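Side-chain contacts in Alpha/beta hydrolase family protein (Bacillus anthracis, PDB 3OOS), which probably catalyses the hydrolysis of a substrate not yet identified, as a member of the alpha/beta hydrolase fold family: residues K79-I84 with L106-E111; V149-A154 with S169-L174. All blocks are in the same frame, centred on the assembly; numbering follows the deposited sequence.

Contact 1: K79-I84 with L106-E111; sequences KDLEAI and LVYATE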
# COMPACT_ATOMS: atom_id res chain seq x y z
N LYS A 79 -14.09 6.50 -3.68
CA LYS A 79 -15.40 6.38 -4.30
C LYS A 79 -15.50 5.11 -5.16
O LYS A 79 -16.54 4.44 -5.16
CB LYS A 79 -15.72 7.62 -5.13
CG LYS A 79 -15.76 8.90 -4.31
CD LYS A 79 -16.00 10.11 -5.20
CE LYS A 79 -16.15 11.37 -4.37
NZ LYS A 79 -17.35 11.30 -3.50
N ASP A 80 -14.42 4.78 -5.87
CA ASP A 80 -14.33 3.55 -6.66
C ASP A 80 -14.40 2.31 -5.77
O ASP A 80 -15.16 1.37 -6.05
CB ASP A 80 -13.05 3.52 -7.50
CG ASP A 80 -13.09 4.45 -8.70
OD1 ASP A 80 -14.16 5.05 -8.98
OD2 ASP A 80 -12.05 4.58 -9.37
N LEU A 81 -13.62 2.31 -4.69
CA LEU A 81 -13.63 1.19 -3.75
C LEU A 81 -14.99 1.02 -3.08
O LEU A 81 -15.45 -0.11 -2.86
CB LEU A 81 -12.52 1.34 -2.70
CG LEU A 81 -11.08 1.23 -3.23
CD1 LEU A 81 -10.08 1.56 -2.13
CD2 LEU A 81 -10.80 -0.15 -3.84
N GLU A 82 -15.64 2.14 -2.78
CA GLU A 82 -16.98 2.11 -2.20
C GLU A 82 -18.00 1.52 -3.17
O GLU A 82 -18.89 0.76 -2.77
CB GLU A 82 -17.38 3.51 -1.74
CG GLU A 82 -16.75 3.90 -0.41
CD GLU A 82 -17.36 3.16 0.76
OE1 GLU A 82 -18.39 3.63 1.29
OE2 GLU A 82 -16.81 2.10 1.15
N ALA A 83 -17.86 1.85 -4.46
CA ALA A 83 -18.73 1.30 -5.49
C ALA A 83 -18.54 -0.22 -5.63
O ALA A 83 -19.50 -0.95 -5.84
CB ALA A 83 -18.50 2.01 -6.83
N ILE A 84 -17.29 -0.67 -5.51
CA ILE A 84 -16.99 -2.11 -5.55
C ILE A 84 -17.63 -2.79 -4.34
O ILE A 84 -18.31 -3.81 -4.49
CB ILE A 84 -15.47 -2.38 -5.60
CG1 ILE A 84 -14.91 -1.87 -6.94
CG2 ILE A 84 -15.16 -3.88 -5.40
CD1 ILE A 84 -13.39 -1.82 -7.00
N LEU A 106 -5.58 5.62 5.19
CA LEU A 106 -5.91 6.76 6.05
C LEU A 106 -6.98 7.64 5.41
O LEU A 106 -7.88 8.11 6.10
CB LEU A 106 -4.66 7.57 6.39
CG LEU A 106 -3.58 6.81 7.19
CD1 LEU A 106 -2.32 7.66 7.31
CD2 LEU A 106 -4.08 6.37 8.58
N VAL A 107 -6.88 7.85 4.10
CA VAL A 107 -7.90 8.61 3.38
C VAL A 107 -9.24 7.86 3.33
O VAL A 107 -10.29 8.48 3.45
CB VAL A 107 -7.41 9.06 1.98
CG1 VAL A 107 -8.50 9.80 1.21
CG2 VAL A 107 -6.18 9.95 2.12
N TYR A 108 -9.21 6.53 3.18
CA TYR A 108 -10.44 5.75 3.28
C TYR A 108 -11.13 6.02 4.62
O TYR A 108 -12.35 6.26 4.67
CB TYR A 108 -10.17 4.24 3.11
CG TYR A 108 -11.31 3.43 2.50
CD1 TYR A 108 -12.65 3.75 2.74
CD2 TYR A 108 -11.03 2.32 1.70
CE1 TYR A 108 -13.69 2.99 2.18
CE2 TYR A 108 -12.05 1.56 1.14
CZ TYR A 108 -13.37 1.89 1.38
OH TYR A 108 -14.37 1.12 0.82
N ALA A 109 -10.35 6.01 5.69
CA ALA A 109 -10.88 6.26 7.03
C ALA A 109 -11.44 7.68 7.18
O ALA A 109 -12.52 7.87 7.74
CB ALA A 109 -9.81 5.98 8.08
N THR A 110 -10.73 8.68 6.66
CA THR A 110 -11.19 10.06 6.84
C THR A 110 -12.41 10.40 5.98
O THR A 110 -13.25 11.22 6.37
CB THR A 110 -10.06 11.09 6.62
OG1 THR A 110 -9.56 10.99 5.28
CG2 THR A 110 -8.92 10.87 7.62
N GLU A 111 -12.52 9.77 4.81
CA GLU A 111 -13.65 10.02 3.92
C GLU A 111 -14.86 9.17 4.28
O GLU A 111 -15.99 9.66 4.28
CB GLU A 111 -13.26 9.76 2.46
CG GLU A 111 -12.27 10.76 1.88
CD GLU A 111 -12.94 12.02 1.35
OE1 GLU A 111 -13.82 11.90 0.47
OE2 GLU A 111 -12.56 13.12 1.79
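The carboxylate oxygen OE2 of Glu-82 is gripped by two partners: the phenol OH of Tyr-108, which donates a hydrogen bond across the contact at 2.7 Å (OH to OE2), and the guanidinium of Arg-85, one turn further along the same helix, in a salt bridge. The tyrosine proton enters on the anti lone pair of OE2, the one turned away from OE1. That oxygen lies in the plane of the phenol ring, at its edge, while the carboxylate plane is turned 79° from that of the ring. Glu-82 reaches this place because its chain folds at chi2 (-72°), bringing the acid to the hydroxyl end of the ring. OE1 is hydrogen-bonded to Ser-115 OG, which, with Arg-85, should fix the rotation of the carboxylate and probably favours its ionised form. The phenol oxygen also accepts from Trp-93 NE1, so this buried hydroxyl is used as both donor and acceptor, a role tyrosine suits because its long flat ring spans the helix gap and ends in a polar atom. Across the ring, at CE2, Leu-81 supplies apolar cover: its CD1 comes within 3.8 Å of Tyr-108 CE2, and its CB lies 3.9 Å from the same carbon. The apolar leucine covers the CE2 side with carbon alone, while the polar groups gather at the hydroxyl. Tyr-108 thus bridges helices 74-87 and 100-112, its ring also meeting Phe-95 of strand 93-98 and Leu-116 of strand 116-122, neighbouring parallel strands of the central sheet.

Contact 2: V149-A154 with S169-L174; sequences VSIMNA and SREWAL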
# COMPACT_ATOMS: atom_id res chain seq x y z
N VAL A 149 16.94 9.56 -6.51
CA VAL A 149 16.35 10.39 -7.57
C VAL A 149 16.68 9.79 -8.95
O VAL A 149 15.80 9.63 -9.80
CB VAL A 149 16.81 11.86 -7.49
CG1 VAL A 149 16.46 12.63 -8.77
CG2 VAL A 149 16.19 12.55 -6.28
N SER A 150 17.96 9.43 -9.13
CA SER A 150 18.42 8.85 -10.39
C SER A 150 17.75 7.51 -10.69
O SER A 150 17.32 7.27 -11.82
CB SER A 150 19.94 8.69 -10.38
OG SER A 150 20.40 8.18 -11.61
N ILE A 151 17.65 6.66 -9.67
CA ILE A 151 17.00 5.35 -9.82
C ILE A 151 15.52 5.52 -10.19
O ILE A 151 15.03 4.88 -11.12
CB ILE A 151 17.14 4.46 -8.56
CG1 ILE A 151 18.61 4.09 -8.33
CG2 ILE A 151 16.31 3.20 -8.69
CD1 ILE A 151 18.89 3.39 -6.99
N MSE A 152 14.82 6.38 -9.46
CA MSE A 152 13.38 6.59 -9.68
C MSE A 152 13.11 7.13 -11.07
O MSE A 152 12.17 6.68 -11.75
CB MSE A 152 12.80 7.53 -8.64
CG MSE A 152 12.67 6.94 -7.26
SE MSE A 152 11.68 8.11 -6.07
CE MSE A 152 12.76 9.72 -6.20
N ASN A 153 13.92 8.09 -11.51
CA ASN A 153 13.76 8.67 -12.83
C ASN A 153 13.94 7.63 -13.93
O ASN A 153 13.17 7.61 -14.89
CB ASN A 153 14.70 9.86 -13.03
CG ASN A 153 14.32 11.07 -12.19
OD1 ASN A 153 13.23 11.12 -11.61
ND2 ASN A 153 15.21 12.05 -12.11
N ALA A 154 14.93 6.76 -13.77
CA ALA A 154 15.20 5.72 -14.75
C ALA A 154 14.13 4.63 -14.76
O ALA A 154 13.74 4.14 -15.82
CB ALA A 154 16.58 5.13 -14.54
N SER A 169 16.26 -2.36 -10.13
CA SER A 169 15.26 -3.02 -9.30
C SER A 169 15.92 -3.79 -8.17
O SER A 169 15.42 -3.80 -7.04
CB SER A 169 14.38 -3.94 -10.14
OG SER A 169 13.72 -3.20 -11.15
N ARG A 170 17.05 -4.43 -8.48
CA ARG A 170 17.84 -5.17 -7.50
C ARG A 170 18.40 -4.22 -6.45
O ARG A 170 18.29 -4.47 -5.25
CB ARG A 170 18.99 -5.91 -8.21
CG ARG A 170 19.85 -6.77 -7.30
CD ARG A 170 19.10 -8.01 -6.87
NE ARG A 170 19.96 -8.93 -6.13
CZ ARG A 170 19.63 -10.19 -5.85
NH1 ARG A 170 18.46 -10.67 -6.25
NH2 ARG A 170 20.46 -10.96 -5.18
N GLU A 171 18.99 -3.12 -6.91
CA GLU A 171 19.56 -2.11 -6.03
C GLU A 171 18.49 -1.56 -5.08
O GLU A 171 18.73 -1.43 -3.87
CB GLU A 171 20.18 -0.97 -6.85
CG GLU A 171 21.02 0.02 -6.05
CD GLU A 171 21.74 1.02 -6.94
OE1 GLU A 171 21.61 0.95 -8.18
OE2 GLU A 171 22.45 1.89 -6.39
N TRP A 172 17.31 -1.27 -5.62
CA TRP A 172 16.19 -0.78 -4.82
C TRP A 172 15.78 -1.80 -3.76
O TRP A 172 15.60 -1.44 -2.59
CB TRP A 172 14.99 -0.43 -5.71
CG TRP A 172 13.91 0.27 -4.96
CD1 TRP A 172 12.93 -0.31 -4.21
CD2 TRP A 172 13.71 1.69 -4.86
NE1 TRP A 172 12.13 0.65 -3.65
CE2 TRP A 172 12.58 1.89 -4.03
CE3 TRP A 172 14.37 2.80 -5.38
CZ2 TRP A 172 12.10 3.17 -3.72
CZ3 TRP A 172 13.89 4.08 -5.07
CH2 TRP A 172 12.77 4.24 -4.25
N ALA A 173 15.63 -3.06 -4.17
CA ALA A 173 15.21 -4.12 -3.26
C ALA A 173 16.20 -4.30 -2.11
O ALA A 173 15.80 -4.45 -0.95
CB ALA A 173 15.03 -5.43 -4.02
N LEU A 174 17.49 -4.28 -2.42
CA LEU A 174 18.53 -4.46 -1.40
C LEU A 174 18.51 -3.36 -0.35
O LEU A 174 18.78 -3.61 0.83
CB LEU A 174 19.90 -4.58 -2.05
CG LEU A 174 20.15 -5.93 -2.72
CD1 LEU A 174 21.29 -5.82 -3.73
CD2 LEU A 174 20.42 -7.03 -1.70
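Helices 145-155 and 162-176 belong to the helical insertion between sheet strands 116-122 and 224-229, the place where alpha/beta hydrolases commonly carry a cap, and they meet through Ile-151, Met-152, Glu-171 and Trp-172. The short segments run at 132° to each other, more antiparallel than parallel, with their axes 10.9 Å apart; that gap is wide enough to be filled by large side chains. Ile-151 sends its two branches to different partners. Its CG2 methyl, anti to the backbone N, lies 3.9 Å from Trp-172 CE3, whereas CD1, at the end of the other branch, rests 3.7 Å from Glu-171 CD. A beta-branched residue suits such a forked position. The extended glutamate chain (chi2 173°) brings its carboxylate against the isoleucine methyl, and its charge is met by a salt bridge from OE1 to Arg-147. At the benzo part of the indole, the CG of Met-152, present as selenomethionine, comes within 3.8 Å of Trp-172 CZ3; this unbranched, apolar methylene can approach the ring carbons closely. No hydrogen bond crosses between the segments, and the join is mainly apolar. Tyr-138 touches both Met-152 and Trp-172, and a tetraethylene glycol, probably from crystallisation, lies against the indole and is hydrogen-bonded by Ser-169 OG. Such a helix pair, with an aromatic side chain beside a bound glycol that may mark a pocket, is consistent with the cap of an alpha/beta hydrolase.

Overall arrangement
The two contacts come in series along the chain, contact 1 closing before contact 2 opens, and lie on opposite sides of the chain's centre. Their centres are about 31 Å apart and their nearest atoms about 19 Å, so they do not touch. Contact 1 belongs to the alpha/beta core: helix 100-112 follows the strand 93-98 and the probable nucleophile elbow around Ser-99, and helix 74-87 precedes that strand. Contact 2 lies wholly in the helical insertion between strands 116-122 and 224-229 and shares no helix or strand with contact 1. Contact 1 therefore joins two helices beside the sheet, contact 2 two helices of the probable cap.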